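Magnesium transporter MgtE (Enterococcus faecalis, PDB 2OUX) probably transports magnesium ions across the cell membrane as a homodimer, the crystallised part being its magnesium-binding cytosolic region of N domain and paired CBS domains. Local coordinates at residues T172-Y177 against I189-L194; V148-N153 against T201-I206; E62-F67 against A90-E95; D50-Y55 against L81-P86. One frame throughout, in Å; residues are numbered along the deposited sequence.

Interaction 1: T172-Y177 against I189-L194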
loop_
_atom_site.group_PDB
_atom_site.type_symbol
_atom_site.label_atom_id
_atom_site.label_comp_id
_atom_site.label_asym_id
_atom_site.label_seq_id
_atom_site.Cartn_x
_atom_site.Cartn_y
_atom_site.Cartn_z
ATOM N N THR A 172 5.415 6.682 -5.170
ATOM C CA THR A 172 4.108 6.119 -5.452
ATOM C C THR A 172 3.237 7.177 -6.115
ATOM O O THR A 172 3.419 8.373 -5.895
ATOM C CB THR A 172 3.409 5.670 -4.161
ATOM O OG1 THR A 172 2.203 4.977 -4.491
ATOM C CG2 THR A 172 3.074 6.878 -3.288
ATOM N N ILE A 173 2.293 6.725 -6.926
ATOM C CA ILE A 173 1.379 7.618 -7.607
ATOM C C ILE A 173 -0.027 7.221 -7.203
ATOM O O ILE A 173 -0.992 7.755 -7.723
ATOM C CB ILE A 173 1.500 7.494 -9.151
ATOM C CG1 ILE A 173 0.976 6.133 -9.626
ATOM C CG2 ILE A 173 2.954 7.677 -9.569
ATOM C CD1 ILE A 173 0.727 6.078 -11.117
ATOM N N TYR A 174 -0.141 6.283 -6.268
ATOM C CA TYR A 174 -1.455 5.815 -5.852
ATOM C C TYR A 174 -2.251 6.827 -5.058
ATOM O O TYR A 174 -3.432 6.640 -4.791
ATOM C CB TYR A 174 -1.330 4.468 -5.136
ATOM C CG TYR A 174 -0.846 3.404 -6.115
ATOM C CD1 TYR A 174 -1.207 3.470 -7.461
ATOM C CD2 TYR A 174 -0.000 2.374 -5.713
ATOM C CE1 TYR A 174 -0.728 2.544 -8.393
ATOM C CE2 TYR A 174 0.485 1.436 -6.637
ATOM C CZ TYR A 174 0.115 1.532 -7.979
ATOM O OH TYR A 174 0.600 0.632 -8.903
ATOM N N TYR A 175 -1.586 7.913 -4.690
ATOM C CA TYR A 175 -2.236 9.020 -4.011
ATOM C C TYR A 175 -1.683 10.229 -4.737
ATOM O O TYR A 175 -0.481 10.300 -4.999
ATOM C CB TYR A 175 -1.858 9.097 -2.525
ATOM C CG TYR A 175 -2.663 8.190 -1.632
ATOM C CD1 TYR A 175 -4.051 8.239 -1.643
ATOM C CD2 TYR A 175 -2.042 7.278 -0.781
ATOM C CE1 TYR A 175 -4.804 7.406 -0.832
ATOM C CE2 TYR A 175 -2.785 6.437 0.034
ATOM C CZ TYR A 175 -4.163 6.505 0.002
ATOM O OH TYR A 175 -4.915 5.671 0.795
ATOM N N VAL A 176 -2.551 11.165 -5.093
ATOM C CA VAL A 176 -2.104 12.381 -5.765
ATOM C C VAL A 176 -2.465 13.536 -4.850
ATOM O O VAL A 176 -3.635 13.753 -4.544
ATOM C CB VAL A 176 -2.804 12.574 -7.117
ATOM C CG1 VAL A 176 -2.278 13.827 -7.799
ATOM C CG2 VAL A 176 -2.572 11.353 -7.998
ATOM N N TYR A 177 -1.460 14.276 -4.405
ATOM C CA TYR A 177 -1.710 15.398 -3.509
ATOM C C TYR A 177 -1.974 16.693 -4.269
ATOM O O TYR A 177 -1.381 16.948 -5.316
ATOM C CB TYR A 177 -0.529 15.528 -2.549
ATOM C CG TYR A 177 -0.314 14.234 -1.799
ATOM C CD1 TYR A 177 -1.105 13.909 -0.694
ATOM C CD2 TYR A 177 0.596 13.280 -2.264
ATOM C CE1 TYR A 177 -1.007 12.665 -0.075
ATOM C CE2 TYR A 177 0.705 12.031 -1.648
ATOM C CZ TYR A 177 -0.108 11.734 -0.562
ATOM O OH TYR A 177 -0.063 10.483 -0.011
ATOM N N ILE A 189 -6.460 13.019 -3.734
ATOM C CA ILE A 189 -7.329 12.144 -4.509
ATOM C C ILE A 189 -6.565 10.860 -4.801
ATOM O O ILE A 189 -5.434 10.901 -5.262
ATOM C CB ILE A 189 -7.811 12.792 -5.851
ATOM C CG1 ILE A 189 -8.924 11.927 -6.450
ATOM C CG2 ILE A 189 -6.672 12.886 -6.863
ATOM C CD1 ILE A 189 -9.732 12.610 -7.528
ATOM N N SER A 190 -7.177 9.721 -4.494
ATOM C CA SER A 190 -6.543 8.431 -4.738
ATOM C C SER A 190 -6.584 8.165 -6.231
ATOM O O SER A 190 -7.460 8.668 -6.934
ATOM C CB SER A 190 -7.289 7.314 -4.014
ATOM O OG SER A 190 -8.584 7.163 -4.565
ATOM N N LEU A 191 -5.640 7.378 -6.723
ATOM C CA LEU A 191 -5.620 7.088 -8.146
ATOM C C LEU A 191 -6.880 6.317 -8.544
ATOM O O LEU A 191 -7.427 6.521 -9.633
ATOM C CB LEU A 191 -4.376 6.281 -8.520
ATOM C CG LEU A 191 -4.266 6.014 -10.024
ATOM C CD1 LEU A 191 -4.301 7.348 -10.785
ATOM C CD2 LEU A 191 -2.983 5.264 -10.318
ATOM N N ARG A 192 -7.346 5.444 -7.654
ATOM C CA ARG A 192 -8.539 4.660 -7.936
ATOM C C ARG A 192 -9.804 5.514 -8.072
ATOM O O ARG A 192 -10.764 5.092 -8.707
ATOM C CB ARG A 192 -8.743 3.574 -6.871
ATOM C CG ARG A 192 -9.085 4.057 -5.462
ATOM C CD ARG A 192 -9.121 2.869 -4.472
ATOM N NE ARG A 192 -10.197 1.921 -4.763
ATOM C CZ ARG A 192 -10.295 0.701 -4.239
ATOM N NH1 ARG A 192 -9.381 0.259 -3.385
ATOM N NH2 ARG A 192 -11.310 -0.080 -4.572
ATOM N N ASP A 193 -9.815 6.701 -7.475
ATOM C CA ASP A 193 -10.976 7.583 -7.595
ATOM C C ASP A 193 -10.794 8.387 -8.861
ATOM O O ASP A 193 -11.750 8.712 -9.570
ATOM C CB ASP A 193 -11.078 8.537 -6.409
ATOM C CG ASP A 193 -11.661 7.876 -5.191
ATOM O OD1 ASP A 193 -12.242 6.785 -5.339
ATOM O OD2 ASP A 193 -11.556 8.449 -4.090
ATOM N N LEU A 194 -9.536 8.689 -9.141
ATOM C CA LEU A 194 -9.169 9.454 -10.314
ATOM C C LEU A 194 -9.533 8.757 -11.624
ATOM O O LEU A 194 -10.239 9.325 -12.455
ATOM C CB LEU A 194 -7.665 9.732 -10.287
ATOM C CG LEU A 194 -7.121 10.768 -11.266
ATOM C CD1 LEU A 194 -7.772 12.124 -11.001
ATOM C CD2 LEU A 194 -5.611 10.877 -11.096
#

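Interaction 2: V148-N153 against T201-I206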
loop_
_atom_site.group_PDB
_atom_site.type_symbol
_atom_site.label_atom_id
_atom_site.label_comp_id
_atom_site.label_asym_id
_atom_site.label_seq_id
_atom_site.Cartn_x
_atom_site.Cartn_y
_atom_site.Cartn_z
ATOM N N VAL A 148 3.698 12.770 -5.817
ATOM C CA VAL A 148 3.034 13.466 -6.909
ATOM C C VAL A 148 2.096 14.552 -6.399
ATOM O O VAL A 148 1.195 14.285 -5.610
ATOM C CB VAL A 148 2.194 12.497 -7.775
ATOM C CG1 VAL A 148 1.567 13.253 -8.938
ATOM C CG2 VAL A 148 3.061 11.359 -8.269
ATOM N N SER A 149 2.301 15.776 -6.861
ATOM C CA SER A 149 1.431 16.869 -6.457
ATOM C C SER A 149 0.946 17.646 -7.682
ATOM O O SER A 149 1.673 17.798 -8.664
ATOM C CB SER A 149 2.166 17.804 -5.492
ATOM O OG SER A 149 3.435 18.164 -5.998
ATOM N N ILE A 150 -0.292 18.117 -7.623
ATOM C CA ILE A 150 -0.884 18.882 -8.714
ATOM C C ILE A 150 -1.705 20.019 -8.122
ATOM O O ILE A 150 -1.897 20.085 -6.906
ATOM C CB ILE A 150 -1.834 18.013 -9.562
ATOM C CG1 ILE A 150 -2.935 17.444 -8.664
ATOM C CG2 ILE A 150 -1.059 16.920 -10.256
ATOM C CD1 ILE A 150 -4.089 16.808 -9.408
ATOM N N VAL A 151 -2.178 20.915 -8.986
ATOM C CA VAL A 151 -3.008 22.032 -8.546
ATOM C C VAL A 151 -4.458 21.659 -8.787
ATOM O O VAL A 151 -4.759 20.829 -9.650
ATOM C CB VAL A 151 -2.715 23.332 -9.330
ATOM C CG1 VAL A 151 -1.304 23.797 -9.052
ATOM C CG2 VAL A 151 -2.930 23.103 -10.826
ATOM N N ALA A 152 -5.348 22.295 -8.033
ATOM C CA ALA A 152 -6.781 22.047 -8.122
ATOM C C ALA A 152 -7.464 22.354 -9.461
ATOM O O ALA A 152 -8.146 21.490 -10.009
ATOM C CB ALA A 152 -7.490 22.802 -7.008
ATOM N N ASN A 153 -7.293 23.574 -9.975
ATOM C CA ASN A 153 -7.936 23.992 -11.226
ATOM C C ASN A 153 -7.345 23.347 -12.468
ATOM O O ASN A 153 -7.005 24.009 -13.440
ATOM C CB ASN A 153 -7.896 25.522 -11.353
ATOM C CG ASN A 153 -8.645 26.033 -12.580
ATOM O OD1 ASN A 153 -8.037 26.378 -13.599
ATOM N ND2 ASN A 153 -9.974 26.075 -12.489
ATOM N N THR A 201 -13.497 16.441 -16.233
ATOM C CA THR A 201 -13.774 16.820 -14.852
ATOM C C THR A 201 -12.602 17.583 -14.218
ATOM O O THR A 201 -11.431 17.284 -14.474
ATOM C CB THR A 201 -14.073 15.590 -13.998
ATOM O OG1 THR A 201 -15.094 14.810 -14.631
ATOM C CG2 THR A 201 -14.547 16.012 -12.613
ATOM N N LEU A 202 -12.922 18.570 -13.390
ATOM C CA LEU A 202 -11.893 19.358 -12.721
ATOM C C LEU A 202 -11.470 18.737 -11.396
ATOM O O LEU A 202 -12.307 18.450 -10.536
ATOM C CB LEU A 202 -12.381 20.787 -12.487
ATOM C CG LEU A 202 -11.960 21.830 -13.532
ATOM C CD1 LEU A 202 -12.282 21.333 -14.930
ATOM C CD2 LEU A 202 -12.672 23.152 -13.247
ATOM N N ILE A 203 -10.163 18.535 -11.245
ATOM C CA ILE A 203 -9.594 17.951 -10.040
ATOM C C ILE A 203 -10.247 18.558 -8.805
ATOM O O ILE A 203 -10.599 17.848 -7.867
ATOM C CB ILE A 203 -8.048 18.188 -9.983
ATOM C CG1 ILE A 203 -7.350 17.350 -11.056
ATOM C CG2 ILE A 203 -7.522 17.900 -8.580
ATOM C CD1 ILE A 203 -7.549 15.855 -10.887
ATOM N N ALA A 204 -10.419 19.878 -8.822
ATOM C CA ALA A 204 -11.014 20.604 -7.705
ATOM C C ALA A 204 -12.421 20.136 -7.371
ATOM O O ALA A 204 -12.896 20.329 -6.250
ATOM C CB ALA A 204 -11.028 22.099 -8.008
ATOM N N ASP A 205 -13.092 19.519 -8.337
ATOM C CA ASP A 205 -14.449 19.051 -8.105
ATOM C C ASP A 205 -14.552 17.644 -7.536
ATOM O O ASP A 205 -15.591 17.279 -6.989
ATOM C CB ASP A 205 -15.273 19.150 -9.392
ATOM C CG ASP A 205 -15.689 20.580 -9.703
ATOM O OD1 ASP A 205 -16.018 21.311 -8.743
ATOM O OD2 ASP A 205 -15.700 20.968 -10.893
ATOM N N ILE A 206 -13.486 16.859 -7.652
ATOM C CA ILE A 206 -13.521 15.499 -7.143
ATOM C C ILE A 206 -12.492 15.200 -6.053
ATOM O O ILE A 206 -12.482 14.099 -5.500
ATOM C CB ILE A 206 -13.343 14.478 -8.287
ATOM C CG1 ILE A 206 -12.113 14.839 -9.120
ATOM C CG2 ILE A 206 -14.602 14.443 -9.148
ATOM C CD1 ILE A 206 -11.700 13.762 -10.087
#

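Interaction 3: E62-F67 against A90-E95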
loop_
_atom_site.group_PDB
_atom_site.type_symbol
_atom_site.label_atom_id
_atom_site.label_comp_id
_atom_site.label_asym_id
_atom_site.label_seq_id
_atom_site.Cartn_x
_atom_site.Cartn_y
_atom_site.Cartn_z
ATOM N N GLU A 62 20.036 1.784 -12.185
ATOM C CA GLU A 62 19.671 0.393 -11.964
ATOM C C GLU A 62 20.213 -0.157 -10.639
ATOM O O GLU A 62 19.532 -0.905 -9.941
ATOM C CB GLU A 62 20.160 -0.462 -13.139
ATOM C CG GLU A 62 19.595 0.020 -14.473
ATOM C CD GLU A 62 20.141 -0.736 -15.672
ATOM O OE1 GLU A 62 21.320 -1.129 -15.627
ATOM O OE2 GLU A 62 19.399 -0.915 -16.666
ATOM N N LEU A 63 21.434 0.215 -10.281
ATOM C CA LEU A 63 21.997 -0.273 -9.031
ATOM C C LEU A 63 21.282 0.382 -7.848
ATOM O O LEU A 63 21.120 -0.222 -6.794
ATOM C CB LEU A 63 23.490 0.024 -8.965
ATOM C CG LEU A 63 24.216 -0.838 -7.940
ATOM C CD1 LEU A 63 24.222 -2.285 -8.406
ATOM C CD2 LEU A 63 25.627 -0.329 -7.753
ATOM N N ALA A 64 20.848 1.616 -8.038
ATOM C CA ALA A 64 20.138 2.339 -6.990
ATOM C C ALA A 64 18.780 1.688 -6.682
ATOM O O ALA A 64 18.359 1.630 -5.530
ATOM C CB ALA A 64 19.945 3.792 -7.405
ATOM N N ASP A 65 18.099 1.195 -7.710
ATOM C CA ASP A 65 16.804 0.558 -7.495
ATOM C C ASP A 65 16.963 -0.596 -6.514
ATOM O O ASP A 65 16.071 -0.887 -5.714
ATOM C CB ASP A 65 16.241 -0.001 -8.806
ATOM C CG ASP A 65 15.853 1.075 -9.780
ATOM O OD1 ASP A 65 15.278 2.090 -9.343
ATOM O OD2 ASP A 65 16.111 0.898 -10.989
HETATM N N MSE A 66 18.105 -1.262 -6.600
HETATM C CA MSE A 66 18.360 -2.389 -5.730
HETATM C C MSE A 66 18.780 -1.929 -4.338
HETATM O O MSE A 66 18.257 -2.430 -3.340
HETATM C CB MSE A 66 19.441 -3.295 -6.325
HETATM C CG MSE A 66 19.837 -4.433 -5.396
HETATM SE SE MSE A 66 21.434 -5.357 -5.948
HETATM C CE MSE A 66 22.697 -3.930 -5.668
ATOM N N PHE A 67 19.715 -0.984 -4.262
ATOM C CA PHE A 67 20.164 -0.506 -2.961
ATOM C C PHE A 67 19.025 0.041 -2.116
ATOM O O PHE A 67 19.010 -0.163 -0.904
ATOM C CB PHE A 67 21.277 0.531 -3.106
ATOM C CG PHE A 67 22.650 -0.058 -2.972
ATOM C CD1 PHE A 67 23.214 -0.783 -4.016
ATOM C CD2 PHE A 67 23.346 0.038 -1.773
ATOM C CE1 PHE A 67 24.449 -1.410 -3.866
ATOM C CE2 PHE A 67 24.578 -0.586 -1.615
ATOM C CZ PHE A 67 25.131 -1.312 -2.665
ATOM N N ALA A 90 28.599 7.928 -6.196
ATOM C CA ALA A 90 27.873 9.183 -6.073
ATOM C C ALA A 90 26.645 9.218 -6.983
ATOM O O ALA A 90 25.555 9.588 -6.551
ATOM C CB ALA A 90 28.803 10.361 -6.387
ATOM N N ASP A 91 26.819 8.838 -8.244
ATOM C CA ASP A 91 25.699 8.839 -9.177
ATOM C C ASP A 91 24.587 7.905 -8.707
ATOM O O ASP A 91 23.396 8.174 -8.906
ATOM C CB ASP A 91 26.164 8.411 -10.569
ATOM C CG ASP A 91 27.078 9.426 -11.212
ATOM O OD1 ASP A 91 26.991 10.614 -10.829
ATOM O OD2 ASP A 91 27.867 9.043 -12.109
HETATM N N MSE A 92 24.995 6.808 -8.080
HETATM C CA MSE A 92 24.072 5.805 -7.580
HETATM C C MSE A 92 23.323 6.335 -6.356
HETATM O O MSE A 92 22.133 6.066 -6.194
HETATM C CB MSE A 92 24.850 4.526 -7.245
HETATM C CG MSE A 92 23.992 3.325 -6.891
HETATM SE SE MSE A 92 23.452 3.299 -5.037
HETATM C CE MSE A 92 24.771 2.046 -4.372
ATOM N N LEU A 93 24.017 7.089 -5.502
ATOM C CA LEU A 93 23.380 7.654 -4.316
ATOM C C LEU A 93 22.367 8.699 -4.761
ATOM O O LEU A 93 21.306 8.845 -4.154
ATOM C CB LEU A 93 24.412 8.304 -3.387
ATOM C CG LEU A 93 25.260 7.389 -2.493
ATOM C CD1 LEU A 93 26.493 8.148 -2.009
ATOM C CD2 LEU A 93 24.426 6.884 -1.315
ATOM N N ALA A 94 22.699 9.407 -5.835
ATOM C CA ALA A 94 21.829 10.443 -6.374
ATOM C C ALA A 94 20.586 9.875 -7.058
ATOM O O ALA A 94 19.634 10.607 -7.326
ATOM C CB ALA A 94 22.603 11.310 -7.358
ATOM N N GLU A 95 20.589 8.576 -7.340
ATOM C CA GLU A 95 19.451 7.945 -8.002
ATOM C C GLU A 95 18.520 7.207 -7.048
ATOM O O GLU A 95 17.388 6.904 -7.401
ATOM C CB GLU A 95 19.935 6.972 -9.084
ATOM C CG GLU A 95 20.522 7.635 -10.314
ATOM C CD GLU A 95 19.576 8.643 -10.942
ATOM O OE1 GLU A 95 18.342 8.441 -10.879
ATOM O OE2 GLU A 95 20.068 9.638 -11.513
#

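Interaction 4: D50-Y55 against L81-P86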
loop_
_atom_site.group_PDB
_atom_site.type_symbol
_atom_site.label_atom_id
_atom_site.label_comp_id
_atom_site.label_asym_id
_atom_site.label_seq_id
_atom_site.Cartn_x
_atom_site.Cartn_y
_atom_site.Cartn_z
ATOM N N ASP A 50 32.828 -10.909 -8.261
ATOM C CA ASP A 50 31.586 -10.851 -9.011
ATOM C C ASP A 50 30.832 -9.532 -8.823
ATOM O O ASP A 50 30.126 -9.090 -9.726
ATOM C CB ASP A 50 30.706 -12.045 -8.641
ATOM C CG ASP A 50 31.368 -13.377 -8.972
ATOM O OD1 ASP A 50 31.918 -13.508 -10.082
ATOM O OD2 ASP A 50 31.337 -14.300 -8.134
ATOM N N ARG A 51 30.985 -8.888 -7.669
ATOM C CA ARG A 51 30.306 -7.612 -7.447
ATOM C C ARG A 51 30.836 -6.605 -8.456
ATOM O O ARG A 51 30.079 -5.824 -9.035
ATOM C CB ARG A 51 30.567 -7.064 -6.042
ATOM C CG ARG A 51 30.028 -7.891 -4.899
ATOM C CD ARG A 51 30.144 -7.103 -3.596
ATOM N NE ARG A 51 30.342 -7.983 -2.451
ATOM C CZ ARG A 51 31.420 -7.964 -1.677
ATOM N NH1 ARG A 51 32.398 -7.104 -1.921
ATOM N NH2 ARG A 51 31.522 -8.811 -0.661
ATOM N N GLN A 52 32.149 -6.634 -8.657
ATOM C CA GLN A 52 32.806 -5.732 -9.592
ATOM C C GLN A 52 32.231 -5.852 -11.003
ATOM O O GLN A 52 31.926 -4.840 -11.643
ATOM C CB GLN A 52 34.311 -6.009 -9.611
ATOM C CG GLN A 52 35.047 -5.511 -8.374
ATOM C CD GLN A 52 34.849 -4.016 -8.140
ATOM O OE1 GLN A 52 34.736 -3.238 -9.088
ATOM N NE2 GLN A 52 34.828 -3.610 -6.875
ATOM N N HIS A 53 32.093 -7.084 -11.488
ATOM C CA HIS A 53 31.536 -7.318 -12.819
ATOM C C HIS A 53 30.154 -6.712 -12.857
ATOM O O HIS A 53 29.776 -6.042 -13.819
ATOM C CB HIS A 53 31.397 -8.814 -13.111
ATOM C CG HIS A 53 32.695 -9.515 -13.311
ATOM N ND1 HIS A 53 33.570 -9.199 -14.323
ATOM C CD2 HIS A 53 33.273 -10.543 -12.627
ATOM C CE1 HIS A 53 34.626 -9.992 -14.264
ATOM N NE2 HIS A 53 34.463 -10.815 -13.239
ATOM N N LEU A 54 29.403 -6.963 -11.790
ATOM C CA LEU A 54 28.041 -6.476 -11.688
ATOM C C LEU A 54 27.954 -4.965 -11.842
ATOM O O LEU A 54 27.018 -4.461 -12.462
ATOM C CB LEU A 54 27.427 -6.937 -10.369
ATOM C CG LEU A 54 25.949 -6.629 -10.166
ATOM C CD1 LEU A 54 25.379 -7.571 -9.145
ATOM C CD2 LEU A 54 25.791 -5.189 -9.732
ATOM N N TYR A 55 28.933 -4.246 -11.299
ATOM C CA TYR A 55 28.961 -2.788 -11.408
ATOM C C TYR A 55 29.167 -2.377 -12.862
ATOM O O TYR A 55 28.761 -1.291 -13.274
ATOM C CB TYR A 55 30.093 -2.206 -10.548
ATOM C CG TYR A 55 29.973 -2.510 -9.067
ATOM C CD1 TYR A 55 31.104 -2.796 -8.297
ATOM C CD2 TYR A 55 28.727 -2.519 -8.433
ATOM C CE1 TYR A 55 30.995 -3.088 -6.935
ATOM C CE2 TYR A 55 28.609 -2.809 -7.070
ATOM C CZ TYR A 55 29.741 -3.093 -6.330
ATOM O OH TYR A 55 29.613 -3.395 -4.992
ATOM N N LEU A 81 30.341 0.494 -1.021
ATOM C CA LEU A 81 30.543 1.787 -1.649
ATOM C C LEU A 81 32.018 2.075 -1.931
ATOM O O LEU A 81 32.354 2.655 -2.962
ATOM C CB LEU A 81 29.963 2.896 -0.769
ATOM C CG LEU A 81 28.484 2.815 -0.374
ATOM C CD1 LEU A 81 27.959 4.239 -0.208
ATOM C CD2 LEU A 81 27.669 2.088 -1.437
ATOM N N ALA A 82 32.890 1.671 -1.011
ATOM C CA ALA A 82 34.322 1.894 -1.164
ATOM C C ALA A 82 34.867 1.227 -2.424
ATOM O O ALA A 82 35.586 1.858 -3.199
ATOM C CB ALA A 82 35.061 1.379 0.055
ATOM N N GLU A 83 34.517 -0.043 -2.628
ATOM C CA GLU A 83 34.983 -0.783 -3.796
ATOM C C GLU A 83 34.494 -0.166 -5.104
ATOM O O GLU A 83 35.028 -0.451 -6.174
ATOM C CB GLU A 83 34.553 -2.255 -3.706
ATOM C CG GLU A 83 33.055 -2.489 -3.643
ATOM C CD GLU A 83 32.699 -3.933 -3.316
ATOM O OE1 GLU A 83 33.310 -4.503 -2.387
ATOM O OE2 GLU A 83 31.800 -4.500 -3.972
HETATM N N MSE A 84 33.484 0.689 -5.022
HETATM C CA MSE A 84 32.953 1.341 -6.216
HETATM C C MSE A 84 33.776 2.575 -6.538
HETATM O O MSE A 84 34.368 3.178 -5.646
HETATM C CB MSE A 84 31.505 1.783 -5.995
HETATM C CG MSE A 84 30.448 0.711 -6.175
HETATM SE SE MSE A 84 28.750 1.276 -5.415
HETATM C CE MSE A 84 28.258 2.636 -6.638
ATOM N N ARG A 85 33.820 2.949 -7.812
ATOM C CA ARG A 85 34.545 4.144 -8.198
ATOM C C ARG A 85 33.727 5.288 -7.624
ATOM O O ARG A 85 32.535 5.413 -7.915
ATOM C CB ARG A 85 34.619 4.287 -9.717
ATOM C CG ARG A 85 35.561 3.323 -10.405
ATOM C CD ARG A 85 35.379 3.426 -11.908
ATOM N NE ARG A 85 33.973 3.248 -12.270
ATOM C CZ ARG A 85 33.482 3.396 -13.496
ATOM N NH1 ARG A 85 34.282 3.728 -14.501
ATOM N NH2 ARG A 85 32.186 3.213 -13.716
ATOM N N PRO A 86 34.354 6.128 -6.791
ATOM C CA PRO A 86 33.694 7.270 -6.161
ATOM C C PRO A 86 32.640 7.940 -7.035
ATOM O O PRO A 86 31.534 8.209 -6.576
ATOM C CB PRO A 86 34.861 8.192 -5.834
ATOM C CG PRO A 86 35.922 7.213 -5.423
ATOM C CD PRO A 86 35.796 6.118 -6.478
#

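Interaction 1: T172-Y177 against I189-L194
Residues 175-177 and 189-190 run antiparallel as the two arms of a beta hairpin, with Val176 and Ile189 as a hydrogen-bonded pair and Tyr175 and Ser190 as a non-hydrogen-bonded one. Val176 N gives to Ile189 O at 2.9 Å, and Ile189 N returns a bond to Val176 O. One more backbone bond follows where the helix begins: Leu191 N donates to Tyr174 O at 3.0 Å.

Leu191 carries much of the apolar contact. Leu191 CD2 meets the edge of the Tyr174 ring, in its plane, 3.8 Å from Tyr174 CD1. Leu191 CD2 also lies 3.9 Å from Ile173 CD1. Ile173 brings this branch over by setting CG1 between its backbone N and carbonyl carbon (chi1 69°). Farther along the hairpin, Val176 CB packs on Ile189 CG2 at 3.9 Å. Tyr175 and Ser190 share another face, with Tyr175 CE1 4.0 Å from Ser190 CB. Ser190 is also the N-cap of helix 191-194, and its OG accepts a weak bond from Asp193 N.

The hydroxyl of Tyr174 bonds to the backbone N of Arg192 of the second subunit, so this hairpin of the first CBS motif forms part of the dimer contact. Helix 156-166 packs on Ile173, Leu191 and Leu194 through Leu163. On the far edge, strand 149-150 pairs with Tyr177.

Interaction 2: V148-N153 against T201-I206
The flat amide of Asn153 lies alongside Leu202, both side chains pointing the same way, and its ND2 stands 4.0 Å from Leu202 CD2. This is van der Waals contact at the exposed margin. The other is the peptide carbonyl of Ala152. Ala152 O touches Ile203 CB at 3.3 Å. Ala152 O also accepts a weak, bent hydrogen bond from Ala204 N at 3.0 Å, with an angle of 129° at the hydrogen. The methyls of Ala152 and Ala204 close the same spot, CB to CB at 3.7 Å. The CA atoms of Ala152 and Ala204 are 4.5 Å apart, an approach the two small side chains allow.

Deeper in, Ile150 and Ile203 meet tip to tip. Ile150 CD1 sits 3.7 Å from Ile203 CG1 and equally far from Ile203 CG2, against the branch point of the Ile203 side chain. Ile203 presents both branches, with CG2 anti to its backbone N and CG1 beside that N.

The contact joins the short, weakly bonded helix at 203-206 to the segment containing edge strand 149-150 in the first CBS motif. Val178 of strand 175-179 touches Ala152 and Ile203. Ala159 of helix 156-166 packs on both isoleucines.

Interaction 3: E62-F67 against A90-E95
Met92, a selenomethionine, drives its end methyl onto the ring of Phe67. Met92 CE lies over the ring centre, 3.3 Å from the Phe67 centroid and 14° off the normal, a CH-pi contact. The packing here is unusually tight and perhaps strained, so the exact closeness is doubtful. Met92 SE stands farther back and oblique, at 4.6 Å from the Phe67 centroid, and completes a Met-aromatic pair. Met92 CG stands anti to its backbone N (chi1 -172°), and the chain then bends at its next two torsions. These bends carry CE up to the ring, crossing Phe67 at about a right angle.

Met92 CG rests 3.9 Å from Leu63 CB. Ala64 presses its CB to 3.4 Å from Met92 O and 3.6 Å from Glu95 CB. Its small side chain allows helix 60-67 and helix 86-93 to approach closely, with the CA atoms of Ala64 and Met92 5.3 Å apart.

Farther out, the Glu95 carboxylate turns away to a salt bridge with Lys61 of helix 60-67, the residue before Glu62. Leu63 is backed by Leu54 and Tyr55 of helix 48-57.

The join is apolar and buried, resting on packing rather than on hydrogen bonds.

Interaction 4: D50-Y55 against L81-P86
Tyr55 and Met84 have the nearest CA atoms of the two segments, 7.7 Å apart, so long side chains bridge from helix 48-57 to the end of helix 79-83. Met84 itself lies in the turn just past that helix.

Glu83 is the centre of the polar contact. Its CG sits between the backbone N and the carbonyl carbon (chi1 60°), and the chain then runs extended toward helix 48-57. Glu83 OE1 forms a salt bridge with Arg51 NH1 at 2.8 Å, at the edge of a guanidinium nearly coplanar with the carboxylate. The same NH1 makes a weak bond to OE2. Glu83 OE2 is met on its anti side by Tyr55 OH at 2.7 Å. Tyr55 OH also bonds to Tyr43 OH, so the hydroxyl has two polar partners. The backbone takes part too: Gln52 NE2 donates almost straight to Glu83 O at 3.2 Å, coming from above the carbonyl plane.

The Tyr55 ring is sandwiched. Arg51 O lies over one face, 3.2 Å above its plane. Over the opposite face sits CG of Met84, a selenomethionine, 3.9 Å from the Tyr55 centroid, with SE farther off in a Met-aromatic contact. Glu83 OE2 and Gln52 OE1 lie at the ring edge.

Leu63 of helix 60-67 touches both Tyr55 and Met84, and Arg85 occupies the N-cap position of helix 86-93. Such inter-helix bridging, a polar cluster beside a Met-aromatic pair, here ties together neighbouring helices of the MgtE N domain, whose helical architecture is consistent with kinship to FliG.

In the fold
Interactions 1 and 2 belong to the first CBS motif, and interactions 3 and 4 to the N domain. Interaction 1 is nested within the loop closed by interaction 2. Their strands are neighbours in one sheet, where Tyr177 O lies 2.8 Å from Ile150 N. Interactions 3 and 4 alternate along the chain and share a core: Leu63 CD1 packs 3.6 Å from Leu54 CD2. The centres of interactions 1 and 3 are 26 Å apart. In interaction 1, the Tyr175 side chain is about 4 Å from a bound magnesium ion, and Tyr177 with Ala234 forms a magnesium site. The Phe67 side chain is about 9 Å from a bound magnesium ion. Interaction 4 lies away from the metal sites.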